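PDB 6QDI: PA14 domain-containing protein, which probably senses plant-biomass polysaccharides outside the cell, this chain being the tandem PA14, calcium-binding region of a membrane-bound RsgI-type anti-sigma factor. Local coordinates for residues I106-F111 / V119-S124; G51-L56 / S131-E136; F63-S66 / R72-I75; F216-S219 / S225-I228; G204-P209 / L275-P280. All blocks are in the same frame, centred on the assembly; numbering follows the deposited sequence. Where two conformers were deposited one is given.

Contact 1: residues I106-F111 / V119-S124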
# COMPACT_ATOMS: atom_id res chain seq x y z
N ILE A 106 -11.33 6.96 -16.50
CA ILE A 106 -10.85 7.82 -15.43
C ILE A 106 -10.07 6.91 -14.48
O ILE A 106 -10.53 5.83 -14.11
CB ILE A 106 -11.97 8.62 -14.71
CG1 ILE A 106 -11.40 9.43 -13.55
CG2 ILE A 106 -13.11 7.73 -14.27
CD1 ILE A 106 -12.36 10.48 -13.04
N LYS A 107 -8.90 7.40 -14.06
CA LYS A 107 -8.09 6.76 -13.01
C LYS A 107 -7.55 7.84 -12.12
O LYS A 107 -6.98 8.83 -12.64
CB LYS A 107 -6.96 5.94 -13.64
CG LYS A 107 -6.04 5.31 -12.60
CD LYS A 107 -5.03 4.33 -13.19
CE LYS A 107 -4.15 4.89 -14.26
NZ LYS A 107 -3.16 3.87 -14.73
N LEU A 108 -7.71 7.71 -10.82
CA LEU A 108 -7.20 8.69 -9.88
C LEU A 108 -6.47 7.89 -8.81
O LEU A 108 -7.07 7.06 -8.14
CB LEU A 108 -8.32 9.52 -9.28
CG LEU A 108 -7.90 10.81 -8.51
CD1 LEU A 108 -9.08 11.75 -8.35
CD2 LEU A 108 -7.31 10.58 -7.15
N GLU A 109 -5.17 8.18 -8.65
CA GLU A 109 -4.35 7.58 -7.61
C GLU A 109 -4.04 8.64 -6.55
O GLU A 109 -3.83 9.81 -6.88
CB GLU A 109 -3.08 7.01 -8.22
CG GLU A 109 -3.36 5.78 -9.06
CD GLU A 109 -2.20 5.23 -9.86
OE1 GLU A 109 -1.10 5.82 -9.84
OE2 GLU A 109 -2.39 4.14 -10.45
N TYR A 110 -4.00 8.20 -5.30
CA TYR A 110 -3.90 9.11 -4.16
C TYR A 110 -3.08 8.45 -3.05
O TYR A 110 -3.18 7.23 -2.85
CB TYR A 110 -5.35 9.37 -3.65
CG TYR A 110 -5.37 9.91 -2.24
CD1 TYR A 110 -5.14 11.25 -1.98
CD2 TYR A 110 -5.48 9.06 -1.16
CE1 TYR A 110 -5.05 11.72 -0.68
CE2 TYR A 110 -5.34 9.49 0.15
CZ TYR A 110 -5.11 10.84 0.38
OH TYR A 110 -4.98 11.26 1.68
N PHE A 111 -2.34 9.26 -2.28
CA PHE A 111 -1.76 8.76 -1.05
C PHE A 111 -1.80 9.74 0.08
O PHE A 111 -1.72 10.96 -0.13
CB PHE A 111 -0.32 8.21 -1.25
CG PHE A 111 0.77 9.25 -1.44
CD1 PHE A 111 1.45 9.79 -0.35
CD2 PHE A 111 1.16 9.66 -2.70
CE1 PHE A 111 2.47 10.70 -0.51
CE2 PHE A 111 2.20 10.56 -2.86
CZ PHE A 111 2.86 11.10 -1.79
N VAL A 119 -8.98 14.24 -0.25
CA VAL A 119 -8.92 14.31 -1.68
C VAL A 119 -10.32 14.61 -2.20
O VAL A 119 -11.30 13.94 -1.82
CB VAL A 119 -8.30 13.06 -2.31
CG1 VAL A 119 -9.01 11.77 -1.98
CG2 VAL A 119 -8.18 13.22 -3.81
N LYS A 120 -10.42 15.61 -3.05
CA LYS A 120 -11.70 16.04 -3.61
C LYS A 120 -11.53 16.36 -5.08
O LYS A 120 -10.65 17.15 -5.42
CB LYS A 120 -12.17 17.33 -2.87
CG LYS A 120 -13.52 17.88 -3.22
CD LYS A 120 -13.90 19.02 -2.25
CE LYS A 120 -14.95 20.00 -2.75
NZ LYS A 120 -15.43 20.78 -1.59
N LEU A 121 -12.38 15.76 -5.92
CA LEU A 121 -12.36 15.97 -7.39
C LEU A 121 -13.58 16.76 -7.84
O LEU A 121 -14.73 16.29 -7.68
CB LEU A 121 -12.34 14.62 -8.11
CG LEU A 121 -12.32 14.71 -9.63
CD1 LEU A 121 -11.02 15.28 -10.14
CD2 LEU A 121 -12.62 13.34 -10.20
N GLU A 122 -13.30 17.92 -8.41
CA GLU A 122 -14.33 18.80 -8.99
C GLU A 122 -14.09 18.93 -10.47
O GLU A 122 -12.99 18.66 -11.00
CB GLU A 122 -14.28 20.20 -8.33
CG GLU A 122 -14.61 20.19 -6.85
CD GLU A 122 -14.29 21.53 -6.26
OE1 GLU A 122 -13.14 21.72 -5.85
OE2 GLU A 122 -15.14 22.44 -6.33
N TRP A 123 -15.12 19.44 -11.16
CA TRP A 123 -15.00 19.80 -12.57
C TRP A 123 -15.76 21.10 -12.85
O TRP A 123 -16.62 21.52 -12.09
CB TRP A 123 -15.43 18.67 -13.53
CG TRP A 123 -16.87 18.23 -13.51
CD1 TRP A 123 -17.90 18.73 -12.74
CD2 TRP A 123 -17.43 17.25 -14.35
NE1 TRP A 123 -19.05 18.04 -13.02
CE2 TRP A 123 -18.79 17.13 -14.02
CE3 TRP A 123 -16.90 16.41 -15.32
CZ2 TRP A 123 -19.63 16.21 -14.64
CZ3 TRP A 123 -17.73 15.50 -15.95
CH2 TRP A 123 -19.07 15.40 -15.60
N SER A 124 -15.40 21.74 -13.96
CA SER A 124 -16.18 22.83 -14.53
C SER A 124 -15.98 22.81 -16.06
O SER A 124 -15.03 22.23 -16.60
CB SER A 124 -15.76 24.18 -13.96
OG SER A 124 -14.48 24.57 -14.41

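Contact 2: residues G51-L56 / S131-E136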
# COMPACT_ATOMS: atom_id res chain seq x y z
N GLY A 51 -12.75 3.72 -13.30
CA GLY A 51 -14.04 3.52 -13.93
C GLY A 51 -14.14 4.41 -15.13
O GLY A 51 -13.14 4.67 -15.84
N LYS A 52 -15.35 4.89 -15.40
CA LYS A 52 -15.63 5.77 -16.54
C LYS A 52 -16.30 7.04 -16.06
O LYS A 52 -16.96 7.04 -15.02
CB LYS A 52 -16.55 5.10 -17.53
CG LYS A 52 -16.09 3.75 -18.00
CD LYS A 52 -14.98 3.82 -19.00
CE LYS A 52 -14.86 2.47 -19.75
NZ LYS A 52 -13.78 2.50 -20.75
N ILE A 53 -16.09 8.09 -16.84
CA ILE A 53 -16.71 9.40 -16.61
C ILE A 53 -17.44 9.84 -17.88
O ILE A 53 -16.91 9.65 -18.98
CB ILE A 53 -15.68 10.45 -16.13
CG1 ILE A 53 -16.35 11.77 -15.76
CG2 ILE A 53 -14.59 10.67 -17.14
CD1 ILE A 53 -15.41 12.72 -15.04
N ARG A 54 -18.63 10.41 -17.68
CA ARG A 54 -19.52 10.82 -18.78
C ARG A 54 -19.82 12.31 -18.67
O ARG A 54 -20.67 12.68 -17.87
CB ARG A 54 -20.84 10.05 -18.74
CG ARG A 54 -21.86 10.52 -19.78
CD ARG A 54 -23.13 9.71 -19.71
NE ARG A 54 -23.85 9.87 -18.45
CZ ARG A 54 -24.14 11.02 -17.87
NH1 ARG A 54 -23.66 12.18 -18.34
NH2 ARG A 54 -24.83 11.01 -16.74
N PRO A 55 -19.17 13.17 -19.46
CA PRO A 55 -19.52 14.58 -19.42
C PRO A 55 -20.83 14.85 -20.15
O PRO A 55 -21.20 14.11 -21.06
CB PRO A 55 -18.39 15.25 -20.19
CG PRO A 55 -17.94 14.19 -21.14
CD PRO A 55 -18.09 12.89 -20.42
N LEU A 56 -21.49 15.93 -19.75
CA LEU A 56 -22.75 16.30 -20.35
C LEU A 56 -22.56 17.12 -21.62
O LEU A 56 -23.49 17.18 -22.43
CB LEU A 56 -23.63 17.10 -19.36
CG LEU A 56 -24.46 16.33 -18.34
CD1 LEU A 56 -23.60 15.50 -17.42
CD2 LEU A 56 -25.35 17.26 -17.54
N SER A 131 -18.24 22.12 -9.56
CA SER A 131 -18.91 21.22 -8.62
C SER A 131 -18.08 19.96 -8.44
O SER A 131 -17.29 19.61 -9.32
CB SER A 131 -20.29 20.80 -9.16
OG SER A 131 -20.18 20.11 -10.39
N ILE A 132 -18.31 19.24 -7.35
CA ILE A 132 -17.83 17.89 -7.22
C ILE A 132 -18.33 17.12 -8.44
O ILE A 132 -19.48 17.22 -8.85
CB ILE A 132 -18.35 17.26 -5.91
CG1 ILE A 132 -17.69 17.97 -4.72
CG2 ILE A 132 -18.09 15.75 -5.88
CD1 ILE A 132 -16.22 17.64 -4.60
N VAL A 133 -17.48 16.27 -9.01
CA VAL A 133 -17.92 15.44 -10.14
C VAL A 133 -18.99 14.50 -9.59
O VAL A 133 -18.73 13.76 -8.64
CB VAL A 133 -16.79 14.65 -10.78
CG1 VAL A 133 -17.38 13.83 -11.92
CG2 VAL A 133 -15.72 15.58 -11.32
N PRO A 134 -20.22 14.56 -10.13
CA PRO A 134 -21.33 13.89 -9.45
C PRO A 134 -21.47 12.41 -9.77
O PRO A 134 -21.01 11.92 -10.83
CB PRO A 134 -22.55 14.62 -9.96
CG PRO A 134 -22.15 15.09 -11.32
CD PRO A 134 -20.68 15.41 -11.24
N THR A 135 -22.13 11.68 -8.89
CA THR A 135 -22.20 10.24 -9.00
C THR A 135 -22.84 9.77 -10.30
O THR A 135 -22.43 8.74 -10.86
CB THR A 135 -22.88 9.63 -7.76
OG1 THR A 135 -22.58 8.23 -7.64
CG2 THR A 135 -24.40 9.83 -7.75
N GLU A 136 -23.80 10.52 -10.82
CA GLU A 136 -24.51 10.06 -12.00
C GLU A 136 -23.64 10.12 -13.26
O GLU A 136 -24.05 9.59 -14.31
CB GLU A 136 -25.83 10.78 -12.21
CG GLU A 136 -25.69 12.25 -12.47
CD GLU A 136 -25.62 13.16 -11.24
OE1 GLU A 136 -25.52 12.68 -10.07
OE2 GLU A 136 -25.67 14.39 -11.50

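Contact 3: residues F63-S66 / R72-I75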
# COMPACT_ATOMS: atom_id res chain seq x y z
N PHE A 63 -10.57 20.01 -14.51
CA PHE A 63 -10.65 19.19 -13.32
C PHE A 63 -9.82 19.83 -12.22
O PHE A 63 -8.69 20.28 -12.51
CB PHE A 63 -10.18 17.74 -13.60
CG PHE A 63 -11.15 17.01 -14.50
CD1 PHE A 63 -11.06 17.10 -15.90
CD2 PHE A 63 -12.19 16.30 -13.97
CE1 PHE A 63 -12.00 16.50 -16.71
CE2 PHE A 63 -13.10 15.67 -14.77
CZ PHE A 63 -13.02 15.75 -16.14
N TYR A 64 -10.37 19.90 -11.02
CA TYR A 64 -9.72 20.50 -9.89
C TYR A 64 -9.52 19.42 -8.83
O TYR A 64 -10.48 18.69 -8.50
CB TYR A 64 -10.57 21.61 -9.26
CG TYR A 64 -11.10 22.64 -10.22
CD1 TYR A 64 -12.21 22.39 -11.00
CD2 TYR A 64 -10.52 23.88 -10.32
CE1 TYR A 64 -12.74 23.34 -11.86
CE2 TYR A 64 -11.04 24.86 -11.19
CZ TYR A 64 -12.10 24.56 -11.97
OH TYR A 64 -12.59 25.55 -12.81
N ILE A 65 -8.33 19.39 -8.25
CA ILE A 65 -8.05 18.53 -7.14
C ILE A 65 -7.58 19.33 -5.94
O ILE A 65 -6.73 20.20 -6.06
CB ILE A 65 -7.05 17.45 -7.54
CG1 ILE A 65 -7.78 16.44 -8.48
CG2 ILE A 65 -6.56 16.67 -6.33
CD1 ILE A 65 -7.09 15.20 -8.95
N SER A 66 -8.16 19.01 -4.79
CA SER A 66 -7.64 19.38 -3.46
C SER A 66 -7.08 18.10 -2.86
O SER A 66 -7.77 17.07 -2.89
CB SER A 66 -8.79 19.92 -2.59
OG SER A 66 -9.48 20.98 -3.22
N ARG A 72 -2.42 11.57 -8.72
CA ARG A 72 -2.30 11.54 -10.18
C ARG A 72 -3.70 11.32 -10.72
O ARG A 72 -4.41 10.43 -10.28
CB ARG A 72 -1.36 10.43 -10.68
CG ARG A 72 0.12 10.73 -10.38
CD ARG A 72 1.09 9.91 -11.18
NE ARG A 72 2.50 10.30 -10.96
CZ ARG A 72 3.41 9.59 -10.28
NH1 ARG A 72 3.05 8.44 -9.64
NH2 ARG A 72 4.67 10.05 -10.20
N LEU A 73 -4.07 12.10 -11.76
CA LEU A 73 -5.38 11.99 -12.42
C LEU A 73 -5.21 11.79 -13.91
O LEU A 73 -4.60 12.64 -14.54
CB LEU A 73 -6.24 13.20 -12.19
CG LEU A 73 -7.61 13.23 -12.91
CD1 LEU A 73 -8.55 12.18 -12.38
CD2 LEU A 73 -8.24 14.60 -12.80
N TRP A 74 -5.76 10.70 -14.41
CA TRP A 74 -5.83 10.43 -15.84
C TRP A 74 -7.29 10.51 -16.27
O TRP A 74 -8.17 9.87 -15.67
CB TRP A 74 -5.32 9.02 -16.21
CG TRP A 74 -3.89 8.66 -16.00
CD1 TRP A 74 -2.94 8.55 -16.98
CD2 TRP A 74 -3.24 8.28 -14.79
NE1 TRP A 74 -1.77 8.12 -16.45
CE2 TRP A 74 -1.90 7.98 -15.11
CE3 TRP A 74 -3.65 8.18 -13.45
CZ2 TRP A 74 -0.99 7.53 -14.16
CZ3 TRP A 74 -2.73 7.75 -12.50
CH2 TRP A 74 -1.43 7.41 -12.86
N ILE A 75 -7.55 11.26 -17.35
CA ILE A 75 -8.87 11.30 -17.99
C ILE A 75 -8.61 10.91 -19.44
O ILE A 75 -7.71 11.45 -20.05
CB ILE A 75 -9.52 12.71 -17.93
CG1 ILE A 75 -9.73 13.20 -16.49
CG2 ILE A 75 -10.82 12.71 -18.73
CD1 ILE A 75 -10.78 12.44 -15.72

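Contact 4: residues F216-S219 / S225-I228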
# COMPACT_ATOMS: atom_id res chain seq x y z
N PHE A 216 14.67 -16.41 -0.44
CA PHE A 216 13.97 -15.32 0.25
C PHE A 216 14.66 -13.99 -0.06
O PHE A 216 15.89 -13.91 -0.08
CB PHE A 216 13.96 -15.56 1.75
CG PHE A 216 13.22 -16.79 2.12
CD1 PHE A 216 11.85 -16.74 2.31
CD2 PHE A 216 13.85 -17.97 2.33
CE1 PHE A 216 11.13 -17.86 2.68
CE2 PHE A 216 13.15 -19.11 2.66
CZ PHE A 216 11.77 -19.05 2.82
N TYR A 217 13.84 -12.98 -0.27
CA TYR A 217 14.30 -11.61 -0.55
C TYR A 217 13.75 -10.70 0.53
O TYR A 217 12.55 -10.70 0.81
CB TYR A 217 13.80 -11.12 -1.89
CG TYR A 217 14.25 -11.92 -3.10
CD1 TYR A 217 13.64 -13.10 -3.49
CD2 TYR A 217 15.33 -11.48 -3.84
CE1 TYR A 217 14.12 -13.80 -4.61
CE2 TYR A 217 15.78 -12.17 -4.94
CZ TYR A 217 15.17 -13.33 -5.31
OH TYR A 217 15.59 -14.08 -6.40
N VAL A 218 14.62 -9.87 1.08
CA VAL A 218 14.19 -8.84 2.01
C VAL A 218 14.58 -7.50 1.41
O VAL A 218 15.77 -7.22 1.18
CB VAL A 218 14.85 -9.01 3.38
CG1 VAL A 218 14.47 -7.89 4.33
CG2 VAL A 218 14.44 -10.33 3.98
N SER A 219 13.58 -6.66 1.15
CA SER A 219 13.81 -5.29 0.67
C SER A 219 13.53 -4.36 1.84
O SER A 219 12.51 -4.49 2.46
CB SER A 219 12.88 -5.00 -0.48
OG SER A 219 13.06 -5.88 -1.55
N SER A 225 17.53 -7.72 9.39
CA SER A 225 18.21 -8.99 9.56
C SER A 225 17.21 -10.12 9.48
O SER A 225 16.11 -10.01 10.01
CB SER A 225 18.98 -9.07 10.88
OG SER A 225 20.11 -8.17 10.83
N LEU A 226 17.60 -11.19 8.80
CA LEU A 226 16.74 -12.34 8.65
C LEU A 226 17.40 -13.61 9.16
O LEU A 226 18.48 -14.01 8.67
CB LEU A 226 16.38 -12.58 7.17
CG LEU A 226 15.44 -13.74 6.91
CD1 LEU A 226 14.02 -13.45 7.41
CD2 LEU A 226 15.38 -14.05 5.42
N TRP A 227 16.72 -14.25 10.11
CA TRP A 227 17.10 -15.55 10.68
C TRP A 227 16.14 -16.60 10.14
O TRP A 227 14.92 -16.44 10.23
CB TRP A 227 16.98 -15.51 12.20
CG TRP A 227 17.91 -14.58 12.86
CD1 TRP A 227 17.81 -13.22 13.00
CD2 TRP A 227 19.16 -14.93 13.50
NE1 TRP A 227 18.88 -12.72 13.71
CE2 TRP A 227 19.72 -13.74 14.03
CE3 TRP A 227 19.84 -16.13 13.72
CZ2 TRP A 227 20.94 -13.73 14.72
CZ3 TRP A 227 21.03 -16.13 14.42
CH2 TRP A 227 21.57 -14.93 14.91
N ILE A 228 16.69 -17.67 9.59
CA ILE A 228 15.94 -18.79 9.03
C ILE A 228 16.48 -20.03 9.73
O ILE A 228 17.69 -20.33 9.63
CB ILE A 228 16.17 -18.87 7.48
CG1 ILE A 228 15.52 -17.70 6.77
CG2 ILE A 228 15.77 -20.20 6.95
CD1 ILE A 228 14.02 -17.64 6.82

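Contact 5: residues G204-P209 / L275-P280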
# COMPACT_ATOMS: atom_id res chain seq x y z
N GLY A 204 7.83 -16.26 13.89
CA GLY A 204 6.91 -17.36 13.68
C GLY A 204 7.53 -18.37 12.77
O GLY A 204 8.74 -18.68 12.89
N PHE A 205 6.71 -18.90 11.87
CA PHE A 205 7.12 -20.01 10.98
C PHE A 205 6.55 -19.76 9.61
O PHE A 205 5.43 -19.29 9.48
CB PHE A 205 6.64 -21.37 11.52
CG PHE A 205 7.34 -21.76 12.79
CD1 PHE A 205 6.92 -21.25 14.02
CD2 PHE A 205 8.45 -22.56 12.79
CE1 PHE A 205 7.59 -21.53 15.19
CE2 PHE A 205 9.10 -22.88 13.97
CZ PHE A 205 8.68 -22.33 15.16
N ILE A 206 7.33 -20.14 8.60
CA ILE A 206 6.85 -20.23 7.23
C ILE A 206 6.66 -21.71 6.93
O ILE A 206 7.59 -22.49 7.10
CB ILE A 206 7.88 -19.61 6.26
CG1 ILE A 206 8.21 -18.16 6.64
CG2 ILE A 206 7.39 -19.72 4.81
CD1 ILE A 206 9.40 -17.56 5.95
N GLN A 207 5.45 -22.08 6.52
CA GLN A 207 5.20 -23.47 6.18
C GLN A 207 5.20 -23.59 4.68
O GLN A 207 4.43 -22.92 3.99
CB GLN A 207 3.93 -24.01 6.84
CG GLN A 207 3.88 -25.55 6.74
CD GLN A 207 3.01 -26.20 7.81
OE1 GLN A 207 2.10 -25.56 8.35
NE2 GLN A 207 3.32 -27.44 8.15
N VAL A 208 6.05 -24.47 4.18
CA VAL A 208 6.41 -24.52 2.77
C VAL A 208 5.31 -25.20 1.97
O VAL A 208 4.86 -26.27 2.31
CB VAL A 208 7.74 -25.27 2.62
CG1 VAL A 208 8.10 -25.55 1.17
CG2 VAL A 208 8.84 -24.50 3.34
N PRO A 209 4.87 -24.59 0.84
CA PRO A 209 3.74 -25.17 0.12
C PRO A 209 4.09 -26.31 -0.82
O PRO A 209 3.24 -27.17 -1.04
CB PRO A 209 3.19 -23.98 -0.66
CG PRO A 209 4.38 -23.06 -0.84
CD PRO A 209 5.14 -23.20 0.43
N LEU A 275 9.03 -8.89 2.77
CA LEU A 275 9.55 -10.28 2.76
C LEU A 275 8.91 -10.99 1.57
O LEU A 275 7.70 -11.21 1.53
CB LEU A 275 9.25 -11.01 4.07
CG LEU A 275 9.72 -12.45 4.11
CD1 LEU A 275 11.23 -12.57 4.06
CD2 LEU A 275 9.18 -13.16 5.34
N GLU A 276 9.77 -11.36 0.61
CA GLU A 276 9.34 -12.05 -0.60
C GLU A 276 10.05 -13.38 -0.74
O GLU A 276 11.07 -13.64 -0.06
CB GLU A 276 9.67 -11.19 -1.82
CG GLU A 276 8.90 -9.87 -1.92
CD GLU A 276 9.33 -9.08 -3.15
OE1 GLU A 276 10.53 -8.76 -3.23
OE2 GLU A 276 8.52 -8.90 -4.07
N TRP A 277 9.53 -14.21 -1.64
CA TRP A 277 10.20 -15.43 -2.02
C TRP A 277 10.02 -15.71 -3.47
O TRP A 277 9.13 -15.20 -4.12
CB TRP A 277 9.77 -16.64 -1.19
CG TRP A 277 8.34 -17.03 -1.19
CD1 TRP A 277 7.30 -16.49 -1.88
CD2 TRP A 277 7.77 -18.09 -0.40
NE1 TRP A 277 6.14 -17.15 -1.57
CE2 TRP A 277 6.42 -18.13 -0.66
CE3 TRP A 277 8.31 -19.00 0.53
CZ2 TRP A 277 5.56 -19.02 -0.01
CZ3 TRP A 277 7.47 -19.89 1.17
CH2 TRP A 277 6.13 -19.88 0.89
N GLU A 278 10.87 -16.60 -3.96
CA GLU A 278 10.70 -17.29 -5.24
C GLU A 278 10.85 -18.75 -4.95
O GLU A 278 11.65 -19.15 -4.12
CB GLU A 278 11.63 -16.75 -6.29
CG GLU A 278 12.77 -17.54 -6.77
CD GLU A 278 13.52 -16.74 -7.80
OE1 GLU A 278 13.38 -16.97 -8.99
OE2 GLU A 278 14.19 -15.82 -7.36
N GLY A 279 10.11 -19.58 -5.68
CA GLY A 279 10.14 -21.02 -5.45
C GLY A 279 9.48 -21.74 -6.58
O GLY A 279 9.15 -21.15 -7.62
N PRO A 280 9.24 -23.04 -6.40
CA PRO A 280 8.65 -23.84 -7.48
C PRO A 280 7.23 -23.37 -7.80
O PRO A 280 6.34 -23.41 -6.95
CB PRO A 280 8.65 -25.26 -6.91
CG PRO A 280 8.96 -25.13 -5.48
CD PRO A 280 9.54 -23.84 -5.20

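Contact 1: residues I106-F111 / V119-S124
V119 lies over one face of the Y110 ring, its CG1 methyl 4.2 Å from the ring centroid and 20° off the ring normal. This is a CH-pi contact, offset toward the rim. The CB of V119 closes in on the same side of the phenol, reaching Y110 CD1 at 3.7 Å. With chi1 of 58°, V119 holds CG1 between its own backbone N and carbonyl carbon, which leaves the second methyl, CG2, to face L108 CD2 at 4.3 Å. L108 straddles two partners, since its other methyl, CD1, stands 4.3 Å from L121 CD2. That L121 methyl is shared: I106 CD1 also meets it, tip to tip, at 4.0 Å. The segments run nearly antiparallel, with axes 9.6 Å apart and 154° between their directions. That spacing belongs to two sheets packed face to face and not to paired strands. Strands 104-113 and 117-125 follow each other in the chain yet belong to opposite layers of the first PA14 beta-sandwich. Strand 71-75 adds L73 and I75 to the same core, and strand 59-68 adds I65. Beyond the ring, the hydroxyl of Y110 is hydrogen-bonded to the carbonyl of D68, a calcium ligand, and the side chain of N112, another ligand, lies next to that of Y110. The contact itself is wholly apolar, made by dispersion and one CH-pi overlap in a buried setting, whereas the single polar group of Y110 is satisfied at the calcium-binding end of the domain.

Contact 2: residues G51-L56 / S131-E136
I53 and V133 supply the apolar part of this contact. The CD1 methyl at the end of I53 meets V133 CG1 at 3.9 Å, the two side chains crossing at about a right angle. I53 is fully extended, CG1 being anti to the backbone N (chi1 -174°) and chi2 169°, which carries CD1 well beyond strand 44-53 to the turn that follows strand 131-132. Both residues also lie against W123, and I53 touches F63 as well, so the pair belongs to the hydrophobic core at this end of the first PA14 domain.

The polar part involves R54 and the backbone of E136. R54 NH2 is 2.9 Å from E136 O, the oxygen lying obliquely to the guanidinium plane. R54 was modelled in two conformers, and the distance is that of the one described. In that conformer the chain is extended at first and then bends at chi3 (64°), which turns the guanidinium toward the carbonyl of E136. L56 CD1 lies at the guanidinium edge, in its plane, and NE is hydrogen-bonded to Y139 OH. The carboxylate of E136 is not in contact: R54 NH2 and E136 OE2 are 6.3 Å apart, near enough for a mild electrostatic attraction at most.

Backbone bonds from R54 to C137 and from K52 to Y139 tie the same region together. The chemistry is thus divided, with a small buried aliphatic contact inside and, toward the surface, an arginine that is hydrogen-bonded to Y139 OH and comes close to the carbonyl of E136.

Contact 3: residues F63-S66 / R72-I75
F63 makes contact from its first carbon onward. Its CB lies 3.8 Å from L73 CD2, and CG is still 4.1 Å from the same methyl, the two side chains crossing at about a right angle. Farther out the partner changes to I75, which comes from the opposite direction. CE1 is 4.0 Å from I75 CG1, and CZ, the far end of the ring, is 4.0 Å from I75 CD1. CG1 of I75 sits over one face of the phenyl, 4.1 Å from its centroid and 15° off the normal, a CH-pi contact displaced toward the rim. I75 bends back at its second torsion (chi2 -69°), which brings CD1 as well as CG1 close to the ring.

Two residues along strand 59-68, I65 reaches across with CD1 to L73 CB at 3.9 Å. L73 therefore fits between F63 and I65, its CD2 4.1 Å from I65 CD1 as well as close to F63. The segments are antiparallel in sense, 161° between directions, but their axes are 9.7 Å apart because they lie in different layers of the beta-sandwich. I80 and I96 from strands 78-83 and 93-98 touch F63 too, while L108 and L121 continue the core past I65.

Every touching atom is carbon and all four residues are buried. Cohesion between the layers here consequently rests on hydrophobic burial and on one aliphatic-aromatic overlap, whereas the backbone polar groups of F63 and I65 bond to G94 of neighbouring strand 93-98 and to E92 just before it.

Contact 4: residues F216-S219 / S225-I228
Aliphatic contacts centre on L226, whose CD2 methyl serves two residues of the facing strand. It stands 4.1 Å from V218 CG2, the two side chains passing at a slant, and 4.2 Å from F216 CB. L226 reaches them because its first torsion is anti, with CG pointing away from the backbone N (chi1 -178°), which projects the isobutyl group across the gap.

The aromatic-aliphatic contact is looser. I228 places CD1 over one face of the F216 ring, with F216 CE2 as its closest atom at 4.5 Å. A bend at chi2 (-65°) brings its terminal methyl round to the ring. W277 also borders F216, whereas V258 touches I228 and V260 touches L226 from strand 257-266.

The main-chain bonds of these strands run within the layers. F216 pairs with T247 and Y217 with E276 inside one sheet, while S225 pairs with L263 in the other. The segments, 158° apart in direction, have axes 8.9 Å from each other, the separation of stacked sheets in the second PA14 beta-sandwich. The two strands are consecutive, and the turn joining them holds D221 and D222, both calcium ligands.

Four buried hydrocarbon side chains thus make the whole contact, at distances from ordinary to loose van der Waals packing. It should hold the layers together through exclusion of water, with no hydrogen bond between these two segments.

Contact 5: residues G204-P209 / L275-P280
The benzo end of W277 touches both P209 and I206. P209 comes at it from the opposite direction, with CD 3.5 Å from W277 CH2 and CG 4.0 Å from the same atom. I206 slides past the indole instead, its CG2 methyl 3.6 Å from W277 CZ3. Both neighbours approach obliquely to the ring plane. The two branches of I206 divide the work: chi1 of -56° leaves CG2 in the anti position relative to the backbone N and against the tryptophan, while the longer branch ends with CD1 at 4.4 Å from L275 CD2. W277 itself has CG between backbone N and carbonyl carbon (chi1 59°), which turns the indole toward strand 198-207.

These segments belong to opposite layers of the second PA14 beta-sandwich, with the CA atoms of I206 and W277 10.9 Å apart. The indole spans that gap near the place where strand 198-207 ends and the chain turns at V208 and P209 toward strand 212-220.

Farther out, Y214 meets the W277 ring with planes at about 45° and also touches P209 and V208, while V287 and P288 add contacts with the indole from a loop. I206 is backed by F216, V260 and L292. Its backbone pairs with V258, and the flanking Q207 bonds through its main chain to C291 and through NE2 to the carbonyl of G255.

In the fold
Contacts 1, 2 and 3 lie in the first PA14 domain, contacts 4 and 5 in the second. Contacts 1 and 3 share one core, their centres about 4 Å apart; contact 2 lies about 11 Å from contact 1 and touches contact 3 where I53 CD1 meets F63 CE2 at 3.8 Å. In the second domain the centres of contacts 4 and 5 are about 11 Å apart, joined where F216 CE1 touches I206 CD1 at 3.7 Å. The two groups do not touch: centres of contacts 1 and 4 are about 38 Å apart. A calcium ion lies about 6 Å from the Y110 side chain; the nearest ions to I65 and V218, each in its own domain, are about 13 Å away.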